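Local coordinates for uncharacterized SnoaL-like Protein (Agrobacterium tumefaciens str. C58, PDB 3DXO), which is of unknown function but belongs to the SnoaL-like branch of the NTF2 superfamily and is a putative isomerase, at residues R66-G71 / R85-D90; R81-L86 / G96-V101. One frame throughout, in Å; residues are numbered along the deposited sequence.

Contact 1 of 2, residues R66-G71 / R85-D90; sequences RFVLAG and RLISPD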
ATOM      1  N   ARG B  66     -20.104   7.317  -6.262  1.00 27.46           N
ATOM      2  CA  ARG B  66     -20.053   6.273  -5.264  1.00 27.04           C
ATOM      3  C   ARG B  66     -18.735   5.544  -5.358  1.00 27.69           C
ATOM      4  O   ARG B  66     -18.072   5.591  -6.378  1.00 28.14           O
ATOM      5  CB  ARG B  66     -21.148   5.298  -5.530  1.00 27.34           C
ATOM      6  CG  ARG B  66     -22.512   5.774  -5.210  1.00 28.48           C
ATOM      7  CD  ARG B  66     -23.514   4.990  -6.025  1.00 28.77           C
ATOM      8  NE  ARG B  66     -23.218   3.571  -5.894  1.00 29.63           N
ATOM      9  CZ  ARG B  66     -23.518   2.647  -6.808  1.00 30.15           C
ATOM     10  NH1 ARG B  66     -24.115   3.004  -7.973  1.00 29.94           N
ATOM     11  NH2 ARG B  66     -23.189   1.363  -6.562  1.00 29.69           N
ATOM     12  N   PHE B  67     -18.366   4.846  -4.292  1.00 28.34           N
ATOM     13  CA  PHE B  67     -17.109   4.076  -4.237  1.00 28.58           C
ATOM     14  C   PHE B  67     -17.456   2.605  -3.997  1.00 28.03           C
ATOM     15  O   PHE B  67     -17.867   2.268  -2.912  1.00 29.35           O
ATOM     16  CB  PHE B  67     -16.220   4.642  -3.114  1.00 29.28           C
ATOM     17  CG  PHE B  67     -16.063   6.131  -3.179  1.00 28.89           C
ATOM     18  CD1 PHE B  67     -16.966   6.962  -2.548  1.00 29.57           C
ATOM     19  CD2 PHE B  67     -15.064   6.696  -3.928  1.00 29.84           C
ATOM     20  CE1 PHE B  67     -16.852   8.344  -2.627  1.00 30.03           C
ATOM     21  CE2 PHE B  67     -14.927   8.085  -4.015  1.00 30.31           C
ATOM     22  CZ  PHE B  67     -15.825   8.907  -3.368  1.00 30.11           C
ATOM     23  N   VAL B  68     -17.285   1.750  -4.999  1.00 26.66           N
ATOM     24  CA  VAL B  68     -17.693   0.365  -4.905  1.00 25.94           C
ATOM     25  C   VAL B  68     -16.477  -0.546  -4.862  1.00 26.76           C
ATOM     26  O   VAL B  68     -15.526  -0.399  -5.640  1.00 26.69           O
ATOM     27  CB  VAL B  68     -18.578  -0.009  -6.111  1.00 25.41           C
ATOM     28  CG1 VAL B  68     -18.999  -1.438  -6.034  1.00 24.29           C
ATOM     29  CG2 VAL B  68     -19.761   0.926  -6.186  1.00 25.02           C
ATOM     30  N   LEU B  69     -16.536  -1.520  -3.967  1.00 26.79           N
ATOM     31  CA  LEU B  69     -15.440  -2.433  -3.764  1.00 26.61           C
ATOM     32  C   LEU B  69     -15.196  -3.230  -5.049  1.00 26.99           C
ATOM     33  O   LEU B  69     -16.137  -3.558  -5.745  1.00 26.98           O
ATOM     34  CB  LEU B  69     -15.761  -3.354  -2.584  1.00 26.45           C
ATOM     35  CG  LEU B  69     -14.711  -4.290  -1.982  1.00 26.47           C
ATOM     36  CD1 LEU B  69     -13.543  -3.531  -1.331  1.00 26.15           C
ATOM     37  CD2 LEU B  69     -15.409  -5.167  -0.969  1.00 25.67           C
ATOM     38  N   ALA B  70     -13.923  -3.460  -5.369  1.00 27.48           N
ATOM     39  CA  ALA B  70     -13.484  -4.228  -6.528  1.00 26.86           C
ATOM     40  C   ALA B  70     -12.556  -5.326  -6.011  1.00 27.34           C
ATOM     41  O   ALA B  70     -11.694  -5.082  -5.173  1.00 28.49           O
ATOM     42  CB  ALA B  70     -12.754  -3.345  -7.513  1.00 25.35           C
ATOM     43  N   GLY B  71     -12.740  -6.551  -6.486  1.00 27.38           N
ATOM     44  CA  GLY B  71     -11.905  -7.667  -6.037  1.00 27.57           C
ATOM     45  C   GLY B  71     -12.080  -8.069  -4.581  1.00 27.28           C
ATOM     46  O   GLY B  71     -13.019  -7.646  -3.931  1.00 28.04           O
ATOM     47  N   ARG B  85     -13.839   1.122  -7.176  1.00 26.56           N
ATOM     48  CA  ARG B  85     -14.112   1.827  -8.408  1.00 26.08           C
ATOM     49  C   ARG B  85     -15.013   3.025  -8.107  1.00 26.11           C
ATOM     50  O   ARG B  85     -15.861   2.962  -7.211  1.00 26.06           O
ATOM     51  CB  ARG B  85     -14.851   0.896  -9.379  1.00 26.59           C
ATOM     52  CG  ARG B  85     -14.160  -0.432  -9.727  1.00 26.87           C
ATOM     53  CD  ARG B  85     -12.748  -0.221 -10.253  1.00 27.29           C
ATOM     54  NE  ARG B  85     -12.740   0.639 -11.422  1.00 27.69           N
ATOM     55  CZ  ARG B  85     -11.659   1.218 -11.918  1.00 28.22           C
ATOM     56  NH1 ARG B  85     -10.487   1.029 -11.337  1.00 29.01           N
ATOM     57  NH2 ARG B  85     -11.756   2.008 -12.982  1.00 28.16           N
ATOM     58  N   LEU B  86     -14.829   4.109  -8.856  1.00 25.91           N
ATOM     59  CA  LEU B  86     -15.636   5.310  -8.700  1.00 25.70           C
ATOM     60  C   LEU B  86     -16.735   5.266  -9.730  1.00 25.49           C
ATOM     61  O   LEU B  86     -16.451   5.314 -10.923  1.00 24.46           O
ATOM     62  CB  LEU B  86     -14.783   6.574  -8.907  1.00 26.45           C
ATOM     63  CG  LEU B  86     -15.382   7.973  -8.694  1.00 26.29           C
ATOM     64  CD1 LEU B  86     -15.920   8.155  -7.297  1.00 26.81           C
ATOM     65  CD2 LEU B  86     -14.332   9.009  -9.000  1.00 25.57           C
ATOM     66  N   ILE B  87     -17.987   5.184  -9.258  1.00 26.02           N
ATOM     67  CA  ILE B  87     -19.175   5.117 -10.120  1.00 25.75           C
ATOM     68  C   ILE B  87     -19.966   6.454 -10.170  1.00 26.67           C
ATOM     69  O   ILE B  87     -20.330   7.070  -9.151  1.00 26.89           O
ATOM     70  CB  ILE B  87     -20.100   3.924  -9.736  1.00 25.26           C
ATOM     71  CG1 ILE B  87     -19.304   2.593  -9.656  1.00 24.88           C
ATOM     72  CG2 ILE B  87     -21.255   3.809 -10.723  1.00 24.93           C
ATOM     73  CD1 ILE B  87     -18.538   2.183 -10.886  1.00 23.50           C
ATOM     74  N   SER B  88     -20.201   6.877 -11.406  1.00 27.34           N
ATOM     75  CA  SER B  88     -20.892   8.106 -11.761  1.00 26.95           C
ATOM     76  C   SER B  88     -22.361   8.014 -11.382  1.00 27.25           C
ATOM     77  O   SER B  88     -22.888   6.918 -11.225  1.00 27.16           O
ATOM     78  CB  SER B  88     -20.727   8.275 -13.282  1.00 27.35           C
ATOM     79  OG  SER B  88     -21.668   9.132 -13.873  1.00 28.97           O
ATOM     80  N   PRO B  89     -23.031   9.166 -11.188  1.00 27.62           N
ATOM     81  CA  PRO B  89     -24.461   9.132 -10.932  1.00 26.95           C
ATOM     82  C   PRO B  89     -25.228   8.286 -11.950  1.00 27.01           C
ATOM     83  O   PRO B  89     -26.138   7.552 -11.570  1.00 27.56           O
ATOM     84  CB  PRO B  89     -24.843  10.597 -11.010  1.00 26.69           C
ATOM     85  CG  PRO B  89     -23.620  11.297 -10.522  1.00 26.92           C
ATOM     86  CD  PRO B  89     -22.501  10.541 -11.123  1.00 27.40           C
ATOM     87  N   ASP B  90     -24.858   8.355 -13.223  1.00 27.04           N
ATOM     88  CA  ASP B  90     -25.537   7.541 -14.266  1.00 27.75           C
ATOM     89  C   ASP B  90     -25.106   6.054 -14.270  1.00 28.01           C
ATOM     90  O   ASP B  90     -25.587   5.286 -15.102  1.00 28.19           O
ATOM     91  CB  ASP B  90     -25.280   8.153 -15.648  1.00 28.51           C
ATOM     92  CG  ASP B  90     -23.799   8.349 -15.911  1.00 30.48           C
ATOM     93  OD1 ASP B  90     -23.027   7.367 -15.873  1.00 31.27           O
ATOM     94  OD2 ASP B  90     -23.376   9.510 -16.089  1.00 32.04           O
TER
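The open end of the antiparallel hairpin made by strands 66-76 and 79-87, at one margin of the curved sheet of this SnoaL-like fold, is where Arg66, Phe67 and Val68 pair with Ile87, Leu86 and Arg85. Two hydrogen-bonded pairs bracket a non-hydrogen-bonded one. Arg66 and Ile87 form a reciprocal pair of backbone hydrogen bonds, N to O 2.9 Å each way. Val68 N reaches Arg85 O at 2.9 Å and Arg85 N returns to Val68 O at 2.7 Å. Between them, Phe67 and Leu86 stand side by side on one face, pointing the same way; CD1 of Leu86 meets the ring obliquely at Phe67 CE2. Leu86 has CG anti to its backbone nitrogen (chi1 -176°), a setting that leans CD1 over the neighbouring strand, near Arg66 O as well. On the other face Val68 CG2 lies 3.9 Å from Ile87 CG1, and the Arg66 chain, bent at chi3 (49°), carries its guanidinium past Ile87, whose CB lies over one face and whose CG2 is 4.0 Å from NH1. Farther along, the methyl of Ala70 rests on the aliphatic part of Arg85, CB to CG 3.9 Å, while the charged end of Arg85 leads away to a salt bridge with Asp93 and a hydrogen bond to the carbonyl of Gly118. Strand 66-76 is outermost within the chain. Helix 3-17 packs against the face bearing Phe67: Leu13 touches its side chain, Trp16 meets its ring edge-to-face, and Asn17 hydrogen-bonds its carbonyl. Strand 93-103 flanks the other partner, with Val94 against Leu86.

Contact 2 of 2, residues R81-L86 / G96-V101; sequences RFSWRL and GGTDVV
Trp84 lays its indole over the backbone of Gly96 and Gly97, where no side chain intervenes. CG of Trp84 sits between backbone N and carbonyl carbon (chi1 54°), the crowded position, which swings the ring across to the partner strand. Gly97 N lies 3.3 Å above the ring plane, over its centre, and Gly97 CA makes a CH-pi contact 3.9 Å from the centroid of the six-membered ring. The edge is used too: NE1 of Trp84 donates to Asp99 OD2 at 3.0 Å, in the indole plane, on the syn side of the carboxylate but tilted out of its plane, and the bond is bent (131° at the hydrogen). Phe82 takes the same kind of rotamer (chi1 61°); CB of Asp99 lies over one face of its ring, and Val101 CG2 comes obliquely to within 3.6 Å of Phe82 CE2. On the reverse face, Ser83 and Thr98 join through their hydroxyls, and Thr98 OG1 is also hydrogen-bonded to Asp117 of its own chain. The Arg85 guanidinium, salt-bridged to Asp93, lays one face over Gly96. Backbone bonds link Phe82 with Asp99 and Trp84 with Gly97 both ways. Arg81 sends its charged end to Asp74 and to Asp117 of the second subunit, placing this face at the dimer interface. Helix 3-17 covers the aromatic face through Ala9, Tyr12 and Leu13; strands 66-76 and 109-117 flank the pair.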
ATOM      1  N   ARG B  81      -5.564  -4.435   2.589  1.00 26.38           N
ATOM      2  CA  ARG B  81      -5.465  -3.840   1.261  1.00 26.42           C
ATOM      3  C   ARG B  81      -6.699  -4.177   0.447  1.00 26.16           C
ATOM      4  O   ARG B  81      -7.154  -5.326   0.432  1.00 25.73           O
ATOM      5  CB  ARG B  81      -4.276  -4.372   0.476  1.00 26.89           C
ATOM      6  CG  ARG B  81      -4.361  -3.953  -0.999  1.00 26.82           C
ATOM      7  CD  ARG B  81      -3.251  -4.470  -1.873  1.00 26.33           C
ATOM      8  NE  ARG B  81      -3.242  -5.915  -1.997  1.00 25.42           N
ATOM      9  CZ  ARG B  81      -2.587  -6.559  -2.945  1.00 25.18           C
ATOM     10  NH1 ARG B  81      -1.932  -5.895  -3.874  1.00 25.22           N
ATOM     11  NH2 ARG B  81      -2.595  -7.878  -2.977  1.00 25.51           N
ATOM     12  N   PHE B  82      -7.206  -3.178  -0.259  1.00 26.24           N
ATOM     13  CA  PHE B  82      -8.374  -3.353  -1.095  1.00 26.84           C
ATOM     14  C   PHE B  82      -8.427  -2.290  -2.161  1.00 26.61           C
ATOM     15  O   PHE B  82      -7.751  -1.248  -2.068  1.00 26.29           O
ATOM     16  CB  PHE B  82      -9.657  -3.295  -0.255  1.00 28.11           C
ATOM     17  CG  PHE B  82      -9.853  -1.997   0.461  1.00 28.25           C
ATOM     18  CD1 PHE B  82     -10.527  -0.952  -0.145  1.00 28.92           C
ATOM     19  CD2 PHE B  82      -9.361  -1.818   1.745  1.00 28.58           C
ATOM     20  CE1 PHE B  82     -10.700   0.284   0.533  1.00 29.22           C
ATOM     21  CE2 PHE B  82      -9.520  -0.608   2.412  1.00 28.82           C
ATOM     22  CZ  PHE B  82     -10.188   0.440   1.812  1.00 28.91           C
ATOM     23  N   SER B  83      -9.235  -2.567  -3.178  1.00 26.89           N
ATOM     24  CA  SER B  83      -9.440  -1.634  -4.284  1.00 27.41           C
ATOM     25  C   SER B  83     -10.914  -1.348  -4.487  1.00 27.75           C
ATOM     26  O   SER B  83     -11.767  -2.137  -4.090  1.00 27.05           O
ATOM     27  CB  SER B  83      -8.793  -2.133  -5.565  1.00 26.73           C
ATOM     28  OG  SER B  83      -7.385  -2.092  -5.409  1.00 26.34           O
ATOM     29  N   TRP B  84     -11.192  -0.185  -5.084  1.00 27.74           N
ATOM     30  CA  TRP B  84     -12.552   0.265  -5.310  1.00 27.61           C
ATOM     31  C   TRP B  84     -12.632   1.020  -6.625  1.00 26.87           C
ATOM     32  O   TRP B  84     -11.627   1.513  -7.096  1.00 27.55           O
ATOM     33  CB  TRP B  84     -13.002   1.182  -4.157  1.00 28.13           C
ATOM     34  CG  TRP B  84     -12.061   2.290  -3.943  1.00 28.51           C
ATOM     35  CD1 TRP B  84     -11.024   2.307  -3.067  1.00 28.74           C
ATOM     36  CD2 TRP B  84     -12.008   3.542  -4.662  1.00 28.57           C
ATOM     37  NE1 TRP B  84     -10.350   3.505  -3.163  1.00 28.90           N
ATOM     38  CE2 TRP B  84     -10.922   4.273  -4.142  1.00 28.50           C
ATOM     39  CE3 TRP B  84     -12.769   4.106  -5.685  1.00 28.76           C
ATOM     40  CZ2 TRP B  84     -10.553   5.540  -4.627  1.00 28.52           C
ATOM     41  CZ3 TRP B  84     -12.417   5.384  -6.160  1.00 28.87           C
ATOM     42  CH2 TRP B  84     -11.317   6.080  -5.623  1.00 28.83           C
ATOM     43  N   ARG B  85     -13.839   1.122  -7.176  1.00 26.56           N
ATOM     44  CA  ARG B  85     -14.112   1.827  -8.408  1.00 26.08           C
ATOM     45  C   ARG B  85     -15.013   3.025  -8.107  1.00 26.11           C
ATOM     46  O   ARG B  85     -15.861   2.962  -7.211  1.00 26.06           O
ATOM     47  CB  ARG B  85     -14.851   0.896  -9.379  1.00 26.59           C
ATOM     48  CG  ARG B  85     -14.160  -0.432  -9.727  1.00 26.87           C
ATOM     49  CD  ARG B  85     -12.748  -0.221 -10.253  1.00 27.29           C
ATOM     50  NE  ARG B  85     -12.740   0.639 -11.422  1.00 27.69           N
ATOM     51  CZ  ARG B  85     -11.659   1.218 -11.918  1.00 28.22           C
ATOM     52  NH1 ARG B  85     -10.487   1.029 -11.337  1.00 29.01           N
ATOM     53  NH2 ARG B  85     -11.756   2.008 -12.982  1.00 28.16           N
ATOM     54  N   LEU B  86     -14.829   4.109  -8.856  1.00 25.91           N
ATOM     55  CA  LEU B  86     -15.636   5.310  -8.700  1.00 25.70           C
ATOM     56  C   LEU B  86     -16.735   5.266  -9.730  1.00 25.49           C
ATOM     57  O   LEU B  86     -16.451   5.314 -10.923  1.00 24.46           O
ATOM     58  CB  LEU B  86     -14.783   6.574  -8.907  1.00 26.45           C
ATOM     59  CG  LEU B  86     -15.382   7.973  -8.694  1.00 26.29           C
ATOM     60  CD1 LEU B  86     -15.920   8.155  -7.297  1.00 26.81           C
ATOM     61  CD2 LEU B  86     -14.332   9.009  -9.000  1.00 25.57           C
ATOM     62  N   GLY B  96     -10.758   4.579 -10.445  1.00 29.24           N
ATOM     63  CA  GLY B  96     -10.680   3.816  -9.210  1.00 29.85           C
ATOM     64  C   GLY B  96      -9.483   4.151  -8.354  1.00 30.47           C
ATOM     65  O   GLY B  96      -8.651   5.014  -8.717  1.00 30.69           O
ATOM     66  N   GLY B  97      -9.396   3.450  -7.220  1.00 30.59           N
ATOM     67  CA  GLY B  97      -8.227   3.538  -6.339  1.00 30.26           C
ATOM     68  C   GLY B  97      -7.900   2.241  -5.623  1.00 30.10           C
ATOM     69  O   GLY B  97      -8.597   1.227  -5.795  1.00 31.14           O
ATOM     70  N   THR B  98      -6.804   2.284  -4.863  1.00 29.15           N
ATOM     71  CA  THR B  98      -6.355   1.179  -4.027  1.00 28.46           C
ATOM     72  C   THR B  98      -5.854   1.781  -2.723  1.00 29.09           C
ATOM     73  O   THR B  98      -5.203   2.819  -2.746  1.00 29.23           O
ATOM     74  CB  THR B  98      -5.251   0.364  -4.712  1.00 27.08           C
ATOM     75  OG1 THR B  98      -5.806  -0.222  -5.895  1.00 26.39           O
ATOM     76  CG2 THR B  98      -4.720  -0.738  -3.800  1.00 25.22           C
ATOM     77  N   ASP B  99      -6.155   1.143  -1.595  1.00 28.76           N
ATOM     78  CA  ASP B  99      -5.716   1.667  -0.310  1.00 29.17           C
ATOM     79  C   ASP B  99      -5.048   0.617   0.566  1.00 28.99           C
ATOM     80  O   ASP B  99      -5.353  -0.586   0.482  1.00 29.25           O
ATOM     81  CB  ASP B  99      -6.909   2.185   0.503  1.00 30.47           C
ATOM     82  CG  ASP B  99      -7.671   3.283  -0.190  1.00 31.25           C
ATOM     83  OD1 ASP B  99      -7.217   4.454  -0.193  1.00 32.36           O
ATOM     84  OD2 ASP B  99      -8.783   2.962  -0.667  1.00 32.73           O
ATOM     85  N   VAL B 100      -4.153   1.101   1.429  1.00 28.60           N
ATOM     86  CA  VAL B 100      -3.537   0.278   2.452  1.00 27.92           C
ATOM     87  C   VAL B 100      -3.973   0.936   3.757  1.00 27.86           C
ATOM     88  O   VAL B 100      -3.692   2.101   3.971  1.00 27.64           O
ATOM     89  CB  VAL B 100      -2.027   0.193   2.307  1.00 26.98           C
ATOM     90  CG1 VAL B 100      -1.429  -0.673   3.442  1.00 26.77           C
ATOM     91  CG2 VAL B 100      -1.713  -0.408   0.960  1.00 25.77           C
ATOM     92  N   VAL B 101      -4.675   0.175   4.597  1.00 27.85           N
ATOM     93  CA  VAL B 101      -5.202   0.649   5.874  1.00 27.54           C
ATOM     94  C   VAL B 101      -4.508  -0.058   7.053  1.00 27.53           C
ATOM     95  O   VAL B 101      -4.231  -1.241   6.976  1.00 27.91           O
ATOM     96  CB  VAL B 101      -6.725   0.380   5.922  1.00 27.33           C
ATOM     97  CG1 VAL B 101      -7.319   0.790   7.260  1.00 27.28           C
ATOM     98  CG2 VAL B 101      -7.403   1.112   4.797  1.00 26.44           C
TER

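From the N terminus, helix 3-17 comes first and later covers one face of the sheet, touching both contacts. Strand 66-76 then turns back into strand 79-87, and contact 1 closes that hairpin at its open end. The chain next loops round to strand 93-103, and contact 2 closes this second hairpin. The two loops overlap rather than nest: contact 2 begins on strand 79-87, where contact 1 ends, so residues 85 and 86 serve both, and this strand is the middle one of a three-stranded meander. Ala70 N with Ser83 O, a probable hydrogen bond, and the edge-to-face rings of Phe67 and Trp84 join the contacts directly. Together they tie the outer strand 66-76 to the sheet interior.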